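PDB 6SLL: L-2,4-diaminobutyric acid acetyltransferase from Geobacillus sp., which transfers an acetyl group from acetyl coenzyme A to L-2,4-diaminobutyric acid, a step in the biosynthesis of the chemical chaperone ectoine. Local coordinates for residues I74-S79 / E84-W89; T60-E65 / M111-C116; E157-G162 / E166-F171; L42-N45 / C49-L52. One frame throughout, in Å; residues are numbered along the deposited sequence. Where two conformers were deposited one is given.

Contact 1: residues I74-S79 / E84-W89; sequences ISAFRS and ETLFVW. With DAB (2,4-diaminobutyric acid), chain G.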
loop_
_atom_site.group_PDB
_atom_site.type_symbol
_atom_site.label_atom_id
_atom_site.label_comp_id
_atom_site.label_asym_id
_atom_site.label_seq_id
_atom_site.Cartn_x
_atom_site.Cartn_y
_atom_site.Cartn_z
ATOM N N ILE B 74 -7.553 -0.787 -11.148
ATOM C CA ILE B 74 -7.693 0.278 -10.120
ATOM C C ILE B 74 -7.334 -0.283 -8.810
ATOM O O ILE B 74 -7.914 -1.297 -8.348
ATOM C CB ILE B 74 -9.131 0.897 -10.084
ATOM C CG1 ILE B 74 -9.521 1.438 -11.322
ATOM C CG2 ILE B 74 -9.159 1.945 -8.950
ATOM C CD1 ILE B 74 -10.833 2.161 -11.299
ATOM N N SER B 75 -6.432 0.409 -8.076
ATOM C CA SER B 75 -6.198 0.128 -6.680
ATOM C C SER B 75 -6.858 1.210 -5.810
ATOM O O SER B 75 -6.795 2.414 -6.118
ATOM C CB SER B 75 -4.742 0.088 -6.369
ATOM O OG SER B 75 -4.053 1.227 -6.836
ATOM N N ALA B 76 -7.468 0.769 -4.709
ATOM C CA ALA B 76 -8.057 1.702 -3.771
ATOM C C ALA B 76 -8.108 1.028 -2.451
ATOM O O ALA B 76 -8.023 -0.191 -2.286
ATOM C CB ALA B 76 -9.471 2.089 -4.215
ATOM N N PHE B 77 -8.352 1.837 -1.382
ATOM C CA PHE B 77 -8.519 1.346 -0.005
ATOM C C PHE B 77 -9.343 2.318 0.770
ATOM O O PHE B 77 -9.318 3.543 0.481
ATOM C CB PHE B 77 -7.182 1.029 0.690
ATOM C CG PHE B 77 -6.252 2.212 0.741
ATOM C CD1 PHE B 77 -6.375 3.228 1.681
ATOM C CD2 PHE B 77 -5.248 2.352 -0.185
ATOM C CE1 PHE B 77 -5.536 4.344 1.672
ATOM C CE2 PHE B 77 -4.392 3.452 -0.156
ATOM C CZ PHE B 77 -4.518 4.448 0.752
ATOM N N ARG B 78 -10.114 1.849 1.738
ATOM C CA ARG B 78 -10.785 2.761 2.641
ATOM C C ARG B 78 -9.792 3.322 3.645
ATOM O O ARG B 78 -8.960 2.606 4.189
ATOM C CB ARG B 78 -11.959 2.082 3.344
ATOM C CG ARG B 78 -12.951 1.595 2.366
ATOM C CD ARG B 78 -14.195 1.306 2.648
ATOM N NE ARG B 78 -15.052 2.296 3.316
ATOM C CZ ARG B 78 -16.331 2.160 3.356
ATOM N NH1 ARG B 78 -16.926 1.139 2.811
ATOM N NH2 ARG B 78 -17.056 3.032 4.071
ATOM N N SER B 79 -9.844 4.644 3.884
ATOM C CA SER B 79 -8.877 5.242 4.820
ATOM C C SER B 79 -9.075 4.670 6.216
ATOM O O SER B 79 -10.158 4.797 6.742
ATOM C CB SER B 79 -9.123 6.758 4.769
ATOM O OG SER B 79 -8.325 7.350 5.793
ATOM N N GLU B 84 -15.218 6.569 5.834
ATOM C CA GLU B 84 -16.127 7.001 4.816
ATOM C C GLU B 84 -15.392 7.499 3.540
ATOM O O GLU B 84 -16.097 7.741 2.560
ATOM C CB GLU B 84 -17.064 8.071 5.314
ATOM C CG GLU B 84 -18.056 7.431 6.283
ATOM C CD GLU B 84 -19.166 8.420 6.713
ATOM O OE1 GLU B 84 -20.326 7.909 6.965
ATOM O OE2 GLU B 84 -18.966 9.759 6.547
ATOM N N THR B 85 -14.092 7.589 3.608
ATOM C CA THR B 85 -13.299 7.986 2.455
ATOM C C THR B 85 -12.668 6.764 1.762
ATOM O O THR B 85 -11.968 6.024 2.466
ATOM C CB THR B 85 -12.226 8.989 2.851
ATOM O OG1 THR B 85 -12.890 10.205 3.269
ATOM C CG2 THR B 85 -11.311 9.312 1.698
ATOM N N LEU B 86 -12.888 6.629 0.487
ATOM C CA LEU B 86 -12.139 5.668 -0.340
ATOM C C LEU B 86 -11.022 6.450 -1.053
ATOM O O LEU B 86 -11.285 7.387 -1.790
ATOM C CB LEU B 86 -13.052 5.045 -1.356
ATOM C CG LEU B 86 -12.411 3.974 -2.231
ATOM C CD1 LEU B 86 -12.216 2.676 -1.485
ATOM C CD2 LEU B 86 -13.250 3.706 -3.473
ATOM N N PHE B 87 -9.764 6.010 -0.818
ATOM C CA PHE B 87 -8.625 6.583 -1.539
ATOM C C PHE B 87 -8.366 5.740 -2.782
ATOM O O PHE B 87 -8.162 4.513 -2.652
ATOM C CB PHE B 87 -7.381 6.603 -0.632
ATOM C CG PHE B 87 -6.230 7.282 -1.347
ATOM C CD1 PHE B 87 -6.133 8.625 -1.373
ATOM C CD2 PHE B 87 -5.274 6.551 -1.970
ATOM C CE1 PHE B 87 -5.106 9.256 -2.012
ATOM C CE2 PHE B 87 -4.217 7.173 -2.616
ATOM C CZ PHE B 87 -4.160 8.553 -2.644
ATOM N N VAL B 88 -8.399 6.383 -3.939
ATOM C CA VAL B 88 -8.098 5.720 -5.182
ATOM C C VAL B 88 -6.657 6.002 -5.500
ATOM O O VAL B 88 -6.247 7.201 -5.652
ATOM C CB VAL B 88 -9.023 6.097 -6.324
ATOM C CG1 VAL B 88 -8.578 5.469 -7.606
ATOM C CG2 VAL B 88 -10.457 5.739 -5.978
ATOM N N TRP B 89 -5.806 4.977 -5.546
ATOM C CA TRP B 89 -4.368 5.072 -5.650
ATOM C C TRP B 89 -3.925 5.115 -7.072
ATOM O O TRP B 89 -3.409 6.169 -7.525
ATOM C CB TRP B 89 -3.742 3.952 -4.828
ATOM C CG TRP B 89 -2.251 3.940 -4.751
ATOM C CD1 TRP B 89 -1.334 4.796 -5.334
ATOM C CD2 TRP B 89 -1.484 2.981 -4.006
ATOM N NE1 TRP B 89 -0.087 4.369 -4.990
ATOM C CE2 TRP B 89 -0.142 3.259 -4.202
ATOM C CE3 TRP B 89 -1.841 1.912 -3.221
ATOM C CZ2 TRP B 89 0.868 2.535 -3.604
ATOM C CZ3 TRP B 89 -0.828 1.178 -2.587
ATOM C CH2 TRP B 89 0.498 1.499 -2.816
HETATM N N DAB G . 1.488 9.164 -9.336
HETATM C CA DAB G . 0.878 8.416 -8.196
HETATM C C DAB G . 1.053 6.938 -8.471
HETATM O O DAB G . 0.858 6.194 -7.516
HETATM C CB DAB G . -0.597 8.785 -8.001
HETATM C CG DAB G . -1.524 8.322 -9.080
HETATM N ND DAB G . -2.918 8.745 -8.747
HETATM O OXT DAB G . 1.342 6.546 -9.595
#
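The Phe77 ring carries CB of Phe87 over one face, 4.1 Å from the ring centroid. At its edge, near its plane, lies CE3 of Trp89. The two phenylalanine side chains run side by side and point the same way, with their ring planes 31° apart. Their closest atoms are Phe77 CZ and Phe87 CD2, at 3.5 Å. Chi1 of Phe77 is 58°, which sets the ring between its own backbone N and carbonyl carbon and tips it toward Phe87. Rings of the second subunit meet the sheet face bearing Phe77 and Phe87: its Phe57 reaches Phe77 and its Tyr56 reaches Phe87. On the sheet face bearing Ala76, Leu86 and Val88, Ala76 CB packs on Leu86 CD1 and Ile74 CG2 on Val88 CG1. Ile74, Ala76 and Leu86 touch helix 102-112. The backbones pair antiparallel. Phe77 and Phe87 form a hydrogen-bonded pair, with Phe87 N to Phe77 O at 2.8 Å. Further bonds run from Trp89 N to Ser75 O, also 2.8 Å, and from Ser79 N to Thr85 O, 2.9 Å. Ser75 OG lies 3.4 Å from Trp89 CB, but its hydrogen-bond partner is Gln90 N. The carbonyl O of Trp89 accepts a bond from ND of diaminobutyrate at 2.9 Å. Trp89 NE1 gives a weak one to the substrate carboxylate. This is a beta hairpin of the central GNAT sheet, and one strand of it leads into the substrate pocket.

Contact 2: residues T60-E65 / M111-C116; sequences TCMIAE and MNQKAC
Thr60 OG1 is held by two backbone carbonyls, Ala76 O and Phe57 O, which share its one proton. The methyl of the same side chain makes the main packing with 111-116. Its CG2 meets Ala115 CB at 3.9 Å and Cys116 SG at 4.0 Å. With chi1 at 59°, OG1 sits between the backbone N and carbonyl carbon, while CG2 lies opposite the carbonyl carbon and faces 111-116. No hydrogen bond crosses between the segments. The 3-10 turn 114-116 is closed by Cys116 N to Gln113 O, 2.9 Å, a bond that probably steadies Ala115 and Cys116 beside the methyl. Ala115 O in turn accepts a bond from Arg78 NH1. Gln113 NE2 bonds back to Gly109 O of helix 102-112. Its touch on Met62 CE, 4.3 Å, is marginal and holds for one of two conformers of Met62. Cys116 also packs on Leu110. The residues leading into strand 62-66 thus meet the 3-10 turn that follows helix 102-112 through small apolar groups. With no hydrogen bond or salt bridge across it, the contact rests on van der Waals packing, and Thr60 OG1 and Gln113 NE2 find their partners outside the two segments.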
loop_
_atom_site.group_PDB
_atom_site.type_symbol
_atom_site.label_atom_id
_atom_site.label_comp_id
_atom_site.label_asym_id
_atom_site.label_seq_id
_atom_site.Cartn_x
_atom_site.Cartn_y
_atom_site.Cartn_z
ATOM N N THR B 60 -11.573 -3.828 -2.569
ATOM C CA THR B 60 -11.689 -2.456 -3.026
ATOM C C THR B 60 -10.760 -2.185 -4.216
ATOM O O THR B 60 -10.368 -1.013 -4.373
ATOM C CB THR B 60 -11.444 -1.472 -1.874
ATOM O OG1 THR B 60 -10.138 -1.669 -1.321
ATOM C CG2 THR B 60 -12.463 -1.588 -0.798
ATOM N N CYS B 61 -10.449 -3.207 -5.010
ATOM C CA CYS B 61 -9.675 -3.006 -6.234
ATOM C C CYS B 61 -10.427 -3.631 -7.399
ATOM O O CYS B 61 -11.357 -4.450 -7.204
ATOM C CB CYS B 61 -8.278 -3.657 -6.114
ATOM S SG CYS B 61 -7.208 -2.919 -4.882
ATOM N N MET B 62 -10.015 -3.346 -8.612
ATOM C CA MET B 62 -10.692 -3.800 -9.829
ATOM C C MET B 62 -9.655 -4.142 -10.901
ATOM O O MET B 62 -8.616 -3.446 -11.008
ATOM C CB MET B 62 -11.571 -2.618 -10.387
ATOM C CG MET B 62 -12.476 -2.855 -11.457
ATOM S SD MET B 62 -13.630 -4.322 -11.148
ATOM C CE MET B 62 -14.311 -3.476 -9.770
ATOM N N ILE B 63 -9.952 -5.202 -11.654
ATOM C CA ILE B 63 -9.244 -5.551 -12.911
ATOM C C ILE B 63 -10.189 -5.593 -14.057
ATOM O O ILE B 63 -11.342 -5.999 -13.902
ATOM C CB ILE B 63 -8.572 -6.979 -12.733
ATOM C CG1 ILE B 63 -7.172 -6.790 -12.052
ATOM C CG2 ILE B 63 -8.450 -7.774 -14.044
ATOM C CD1 ILE B 63 -6.397 -8.006 -11.850
ATOM N N ALA B 64 -9.691 -5.178 -15.215
ATOM C CA ALA B 64 -10.356 -5.391 -16.494
ATOM C C ALA B 64 -9.511 -6.258 -17.355
ATOM O O ALA B 64 -8.291 -6.089 -17.466
ATOM C CB ALA B 64 -10.568 -4.045 -17.202
ATOM N N GLU B 65 -10.160 -7.271 -17.983
ATOM C CA GLU B 65 -9.470 -8.209 -18.869
ATOM C C GLU B 65 -10.164 -8.252 -20.227
ATOM O O GLU B 65 -11.404 -8.159 -20.279
ATOM C CB GLU B 65 -9.472 -9.589 -18.332
ATOM C CG GLU B 65 -8.500 -9.731 -17.264
ATOM C CD GLU B 65 -8.638 -11.065 -16.430
ATOM O OE1 GLU B 65 -9.724 -11.444 -16.164
ATOM O OE2 GLU B 65 -7.643 -11.703 -16.159
ATOM N N MET B 111 -17.297 1.273 -7.257
ATOM C CA MET B 111 -18.165 1.923 -6.305
ATOM C C MET B 111 -19.430 1.115 -6.015
ATOM O O MET B 111 -20.114 1.407 -5.047
ATOM C CB MET B 111 -18.510 3.347 -6.724
ATOM C CG MET B 111 -17.271 4.243 -6.751
ATOM S SD MET B 111 -16.078 4.163 -5.541
ATOM C CE MET B 111 -17.147 4.622 -4.529
ATOM N N ASN B 112 -19.714 0.055 -6.769
ATOM C CA ASN B 112 -20.804 -0.874 -6.445
ATOM C C ASN B 112 -20.361 -1.985 -5.521
ATOM O O ASN B 112 -21.212 -2.766 -5.070
ATOM C CB ASN B 112 -21.340 -1.528 -7.739
ATOM C CG ASN B 112 -21.991 -0.563 -8.690
ATOM O OD1 ASN B 112 -22.635 0.381 -8.245
ATOM N ND2 ASN B 112 -21.851 -0.831 -9.975
ATOM N N GLN B 113 -19.079 -2.188 -5.297
ATOM C CA GLN B 113 -18.647 -3.345 -4.571
ATOM C C GLN B 113 -19.131 -3.311 -3.171
ATOM O O GLN B 113 -19.265 -2.239 -2.527
ATOM C CB GLN B 113 -17.123 -3.478 -4.626
ATOM C CG GLN B 113 -16.638 -3.656 -6.080
ATOM C CD GLN B 113 -17.456 -4.709 -6.888
ATOM O OE1 GLN B 113 -17.500 -5.887 -6.398
ATOM N NE2 GLN B 113 -18.128 -4.419 -8.013
ATOM N N LYS B 114 -19.305 -4.476 -2.579
ATOM C CA LYS B 114 -19.829 -4.580 -1.236
ATOM C C LYS B 114 -18.997 -3.828 -0.227
ATOM O O LYS B 114 -19.528 -3.171 0.667
ATOM C CB LYS B 114 -19.874 -6.076 -0.847
ATOM C CG LYS B 114 -20.470 -6.353 0.483
ATOM C CD LYS B 114 -20.446 -7.917 0.809
ATOM C CE LYS B 114 -20.941 -8.238 2.124
ATOM N NZ LYS B 114 -21.008 -9.701 2.330
ATOM N N ALA B 115 -17.632 -3.901 -0.344
ATOM C CA ALA B 115 -16.748 -3.220 0.567
ATOM C C ALA B 115 -16.694 -1.757 0.354
ATOM O O ALA B 115 -16.059 -1.053 1.181
ATOM C CB ALA B 115 -15.356 -3.831 0.525
ATOM N N CYS B 116 -17.366 -1.211 -0.645
ATOM C CA CYS B 116 -17.438 0.242 -0.836
ATOM C C CYS B 116 -18.781 0.804 -0.390
ATOM O O CYS B 116 -19.104 1.977 -0.553
ATOM C CB CYS B 116 -17.212 0.600 -2.345
ATOM S SG CYS B 116 -15.480 0.271 -2.728
#

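Contact 3: residues E157-G162 / E166-F171; sequences EMFPDG and EDEPLF. With DAB (2,4-diaminobutyric acid), chain G.
Phe159 sets CZ of its ring 4.1 Å from Glu168 CG. The two side chains cross at about a right angle, and the ring and carboxylate planes are 41° apart. The adjacent ring atom, Phe159 CE1, lies 4.1 Å from Glu166 O. The ring also stacks with His165. Glu168 bends at chi2, -81°, which turns its carboxylate away from the strand toward diaminobutyrate. There OE2 of Glu168 accepts a hydrogen bond from the substrate amine N at 2.7 Å. Its other oxygen, OE1, bonds Thr125 OG1, so the carboxylate is gripped at both oxygens and its rotation is probably restricted. At Glu157 and Asp167, both exposed, two acids come close: Glu157 OE1 and Asp167 OD1 are 4.4 Å apart. One water lies between them and donates to both, at 2.7 Å to Glu157 OE1 and 2.8 Å to Asp167 OD1. This bridge would ease the repulsion of the like charges. Asp167 OD1 also accepts a bond from Ala156 N. The contact lies within the long loop joining strand 148-154 to strand 168-173, where it enters the latter. Strand 168-173 lies between 148-154 and 121-125 in the sheet, and Phe171 farther along it packs on helix 131-144. Met51 of the second subunit, from its helix 47-56, packs against Phe159.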
loop_
_atom_site.group_PDB
_atom_site.type_symbol
_atom_site.label_atom_id
_atom_site.label_comp_id
_atom_site.label_asym_id
_atom_site.label_seq_id
_atom_site.Cartn_x
_atom_site.Cartn_y
_atom_site.Cartn_z
ATOM N N GLU B 157 8.101 19.272 -4.399
ATOM C CA GLU B 157 9.190 19.384 -3.483
ATOM C C GLU B 157 9.319 18.265 -2.525
ATOM O O GLU B 157 10.310 18.137 -1.849
ATOM C CB GLU B 157 9.094 20.730 -2.720
ATOM C CG GLU B 157 7.851 20.880 -1.827
ATOM C CD GLU B 157 6.562 21.398 -2.505
ATOM O OE1 GLU B 157 6.491 21.462 -3.760
ATOM O OE2 GLU B 157 5.688 21.764 -1.639
ATOM N N MET B 158 8.196 17.488 -2.369
ATOM C CA MET B 158 8.243 16.385 -1.416
ATOM C C MET B 158 8.994 15.176 -1.946
ATOM O O MET B 158 9.283 14.277 -1.192
ATOM C CB MET B 158 6.788 15.895 -1.042
ATOM C CG MET B 158 6.051 17.006 -0.254
ATOM S SD MET B 158 4.370 16.520 0.239
ATOM C CE MET B 158 4.630 15.032 1.149
ATOM N N PHE B 159 9.254 15.133 -3.250
ATOM C CA PHE B 159 9.753 13.965 -3.934
ATOM C C PHE B 159 11.303 13.943 -3.843
ATOM O O PHE B 159 11.907 14.969 -3.556
ATOM C CB PHE B 159 9.202 13.844 -5.301
ATOM C CG PHE B 159 7.772 13.528 -5.324
ATOM C CD1 PHE B 159 6.820 14.451 -5.119
ATOM C CD2 PHE B 159 7.328 12.191 -5.444
ATOM C CE1 PHE B 159 5.431 14.167 -5.030
ATOM C CE2 PHE B 159 6.012 11.869 -5.319
ATOM C CZ PHE B 159 5.059 12.827 -5.144
ATOM N N PRO B 160 11.952 12.844 -4.178
ATOM C CA PRO B 160 13.434 12.782 -4.000
ATOM C C PRO B 160 14.200 13.637 -4.927
ATOM O O PRO B 160 13.761 13.991 -6.031
ATOM C CB PRO B 160 13.789 11.342 -4.326
ATOM C CG PRO B 160 12.518 10.568 -3.989
ATOM C CD PRO B 160 11.396 11.510 -4.384
ATOM N N ASP B 161 15.325 14.112 -4.377
ATOM C CA ASP B 161 16.272 14.947 -5.119
ATOM C C ASP B 161 16.688 14.308 -6.377
ATOM O O ASP B 161 16.874 13.127 -6.421
ATOM C CB ASP B 161 17.561 15.203 -4.274
ATOM C CG ASP B 161 17.289 16.236 -3.187
ATOM O OD1 ASP B 161 16.187 16.844 -3.306
ATOM O OD2 ASP B 161 18.149 16.404 -2.278
ATOM N N GLY B 162 17.025 15.129 -7.372
ATOM C CA GLY B 162 17.637 14.500 -8.513
ATOM C C GLY B 162 16.816 13.590 -9.419
ATOM O O GLY B 162 17.352 12.963 -10.346
ATOM N N GLU B 166 6.093 15.634 -10.768
ATOM C CA GLU B 166 5.053 16.584 -10.791
ATOM C C GLU B 166 4.342 16.751 -9.434
ATOM O O GLU B 166 4.375 15.803 -8.614
ATOM C CB GLU B 166 3.983 16.359 -11.841
ATOM C CG GLU B 166 4.441 16.439 -13.327
ATOM C CD GLU B 166 3.184 15.965 -14.162
ATOM O OE1 GLU B 166 3.188 14.846 -14.767
ATOM O OE2 GLU B 166 2.207 16.832 -14.326
ATOM N N ASP B 167 3.707 17.875 -9.194
ATOM C CA ASP B 167 2.789 17.975 -8.094
ATOM C C ASP B 167 1.693 16.911 -8.226
ATOM O O ASP B 167 1.259 16.520 -9.281
ATOM C CB ASP B 167 2.044 19.334 -8.069
ATOM C CG ASP B 167 2.942 20.578 -7.816
ATOM O OD1 ASP B 167 3.987 20.406 -7.250
ATOM O OD2 ASP B 167 2.541 21.655 -8.258
ATOM N N GLU B 168 1.183 16.519 -7.037
ATOM C CA GLU B 168 0.083 15.512 -6.897
ATOM C C GLU B 168 -1.053 16.191 -6.096
ATOM O O GLU B 168 -1.240 15.857 -4.929
ATOM C CB GLU B 168 0.591 14.281 -6.186
ATOM C CG GLU B 168 1.518 13.453 -7.053
ATOM C CD GLU B 168 0.860 12.535 -8.060
ATOM O OE1 GLU B 168 -0.394 12.454 -8.108
ATOM O OE2 GLU B 168 1.623 11.850 -8.782
ATOM N N PRO B 169 -1.805 17.106 -6.681
ATOM C CA PRO B 169 -2.876 17.765 -5.938
ATOM C C PRO B 169 -3.965 16.741 -5.594
ATOM O O PRO B 169 -4.241 15.785 -6.338
ATOM C CB PRO B 169 -3.401 18.791 -6.893
ATOM C CG PRO B 169 -2.873 18.364 -8.174
ATOM C CD PRO B 169 -1.676 17.613 -8.040
ATOM N N LEU B 170 -4.610 16.975 -4.459
ATOM C CA LEU B 170 -5.667 16.085 -3.930
ATOM C C LEU B 170 -7.037 16.485 -4.379
ATOM O O LEU B 170 -7.480 17.609 -4.131
ATOM C CB LEU B 170 -5.598 16.068 -2.378
ATOM C CG LEU B 170 -6.534 15.158 -1.693
ATOM C CD1 LEU B 170 -6.196 13.686 -1.944
ATOM C CD2 LEU B 170 -6.585 15.475 -0.199
ATOM N N PHE B 171 -7.715 15.569 -5.062
ATOM C CA PHE B 171 -9.103 15.737 -5.451
ATOM C C PHE B 171 -9.898 15.063 -4.413
ATOM O O PHE B 171 -9.686 13.907 -4.030
ATOM C CB PHE B 171 -9.335 15.069 -6.832
ATOM C CG PHE B 171 -8.780 15.842 -8.012
ATOM C CD1 PHE B 171 -7.406 16.060 -8.151
ATOM C CD2 PHE B 171 -9.626 16.376 -8.934
ATOM C CE1 PHE B 171 -6.869 16.796 -9.197
ATOM C CE2 PHE B 171 -9.060 17.067 -10.033
ATOM C CZ PHE B 171 -7.714 17.425 -10.037
HETATM N N DAB G . 1.488 9.164 -9.336
HETATM C CA DAB G . 0.878 8.416 -8.196
HETATM C C DAB G . 1.053 6.938 -8.471
HETATM O O DAB G . 0.858 6.194 -7.516
HETATM C CB DAB G . -0.597 8.785 -8.001
HETATM C CG DAB G . -1.524 8.322 -9.080
HETATM N ND DAB G . -2.918 8.745 -8.747
HETATM O OXT DAB G . 1.342 6.546 -9.595
HETATM O O HOH W 1 4.619 22.431 -5.394
#

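Contact 4: residues L42-N45 / C49-L52; sequences LDLN and CYML. With DAB (2,4-diaminobutyric acid), chain G.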
loop_
_atom_site.group_PDB
_atom_site.type_symbol
_atom_site.label_atom_id
_atom_site.label_comp_id
_atom_site.label_asym_id
_atom_site.label_seq_id
_atom_site.Cartn_x
_atom_site.Cartn_y
_atom_site.Cartn_z
ATOM N N LEU B 42 2.635 6.461 -14.475
ATOM C CA LEU B 42 2.402 6.113 -13.068
ATOM C C LEU B 42 3.695 5.809 -12.410
ATOM O O LEU B 42 4.644 5.375 -13.035
ATOM C CB LEU B 42 1.443 4.936 -13.017
ATOM C CG LEU B 42 0.027 5.197 -13.447
ATOM C CD1 LEU B 42 -0.753 3.903 -13.539
ATOM C CD2 LEU B 42 -0.727 6.171 -12.512
ATOM N N ASP B 43 3.728 5.939 -11.091
ATOM C CA ASP B 43 4.953 5.568 -10.347
ATOM C C ASP B 43 4.916 4.083 -9.931
ATOM O O ASP B 43 4.084 3.627 -9.108
ATOM C CB ASP B 43 5.098 6.390 -9.147
ATOM C CG ASP B 43 5.153 7.909 -9.407
ATOM O OD1 ASP B 43 5.752 8.279 -10.412
ATOM O OD2 ASP B 43 4.584 8.614 -8.571
ATOM N N LEU B 44 5.874 3.388 -10.443
ATOM C CA LEU B 44 5.894 1.922 -10.356
ATOM C C LEU B 44 6.283 1.466 -8.977
ATOM O O LEU B 44 7.385 1.787 -8.488
ATOM C CB LEU B 44 6.889 1.413 -11.407
ATOM C CG LEU B 44 6.881 -0.147 -11.521
ATOM C CD1 LEU B 44 5.522 -0.666 -11.949
ATOM C CD2 LEU B 44 7.948 -0.505 -12.572
ATOM N N ASN B 45 5.424 0.687 -8.329
ATOM C CA ASN B 45 5.768 0.002 -7.086
ATOM C C ASN B 45 6.305 -1.355 -7.376
ATOM O O ASN B 45 6.425 -1.799 -8.512
ATOM C CB ASN B 45 4.515 -0.054 -6.159
ATOM C CG ASN B 45 4.055 1.355 -5.888
ATOM O OD1 ASN B 45 4.776 2.116 -5.176
ATOM N ND2 ASN B 45 2.953 1.799 -6.414
ATOM N N CYS B 49 4.159 -5.319 -3.927
ATOM C CA CYS B 49 3.077 -4.392 -3.622
ATOM C C CYS B 49 1.802 -4.796 -4.286
ATOM O O CYS B 49 0.720 -4.765 -3.683
ATOM C CB CYS B 49 3.507 -2.986 -4.010
ATOM S SG CYS B 49 2.297 -1.691 -3.638
ATOM N N TYR B 50 1.861 -5.123 -5.575
ATOM C CA TYR B 50 0.641 -5.497 -6.284
ATOM C C TYR B 50 0.123 -6.839 -5.866
ATOM O O TYR B 50 -1.128 -7.037 -5.890
ATOM C CB TYR B 50 0.875 -5.360 -7.820
ATOM C CG TYR B 50 1.221 -3.940 -8.192
ATOM C CD1 TYR B 50 0.242 -2.956 -8.176
ATOM C CD2 TYR B 50 2.506 -3.569 -8.495
ATOM C CE1 TYR B 50 0.558 -1.635 -8.420
ATOM C CE2 TYR B 50 2.826 -2.233 -8.729
ATOM C CZ TYR B 50 1.849 -1.272 -8.704
ATOM O OH TYR B 50 2.217 0.038 -8.873
ATOM N N MET B 51 0.938 -7.737 -5.415
ATOM C CA MET B 51 0.449 -8.975 -4.774
ATOM C C MET B 51 -0.282 -8.655 -3.516
ATOM O O MET B 51 -1.366 -9.218 -3.255
ATOM C CB MET B 51 1.660 -9.899 -4.467
ATOM C CG MET B 51 2.337 -10.390 -5.636
ATOM S SD MET B 51 3.834 -11.351 -5.230
ATOM C CE MET B 51 4.557 -11.410 -6.852
ATOM N N LEU B 52 0.231 -7.728 -2.681
ATOM C CA LEU B 52 -0.478 -7.311 -1.471
ATOM C C LEU B 52 -1.797 -6.739 -1.758
ATOM O O LEU B 52 -2.788 -6.999 -1.028
ATOM C CB LEU B 52 0.253 -6.304 -0.642
ATOM C CG LEU B 52 1.470 -6.651 0.020
ATOM C CD1 LEU B 52 1.946 -5.471 0.902
ATOM C CD2 LEU B 52 1.297 -7.896 0.921
HETATM N N DAB G . 1.488 9.164 -9.336
HETATM C CA DAB G . 0.878 8.416 -8.196
HETATM C C DAB G . 1.053 6.938 -8.471
HETATM O O DAB G . 0.858 6.194 -7.516
HETATM C CB DAB G . -0.597 8.785 -8.001
HETATM C CG DAB G . -1.524 8.322 -9.080
HETATM N ND DAB G . -2.918 8.745 -8.747
HETATM O OXT DAB G . 1.342 6.546 -9.595
#
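Tyr50 OH accepts a hydrogen bond from Asn45 ND2 at 3.1 Å and a weak one from Asn45 N at 3.3 Å. It is also bonded to Gln90 OE1. Three groups therefore hold the phenol oxygen. That oxygen lies 20° out of the Asn45 amide plane. The side chains cross at about a right angle. Asn45 O lies at the Tyr50 ring edge. OD1 of Asn45 turns to Ser46 OG of the second subunit. Two residues back, Asp43 grips diaminobutyrate twice. Its backbone N bonds substrate OXT at 2.9 Å, nearly straight at 167°. In the conformer given, its OD2 accepts a bond from the substrate amine N at 3.2 Å and a further one from His165 NE2. Leu42 CD2 lies against the substrate carboxylate, 3.6 Å from OXT. Farther out packing takes over. Cys49 SG packs on Asn45 CB at 3.7 Å, placed there by a chi1 of -178° that sets SG opposite its backbone N. Residues 42-45 lie in the loop between helices 29-39 and 47-56. Leu44 and Tyr50 both pack on helix 29-39, while Asn45 and Cys49 lean on Trp89 of strand 85-93.

Overall arrangement
Contacts 1 and 2 lie nearer the chain's centre than contact 3, which is partly solvent-exposed; contact 4 is buried but off centre. Contact 1 touches both contact 2 and contact 4. Residues 74-79 of contact 1 and 60-65 of contact 2 lie on neighbouring strands of the sheet. Contact 1 combines backbone hydrogen bonds with aromatic packing, whereas contact 2 is purely side-chain packing without polar bonds across it. Contacts 1, 3 and 4 all reach the same diaminobutyrate and the second subunit. They supply the substrate with a backbone carbonyl, a carboxylate, and a backbone N-H with a second carboxylate, respectively. Contact 2 reaches neither the substrate nor the second subunit.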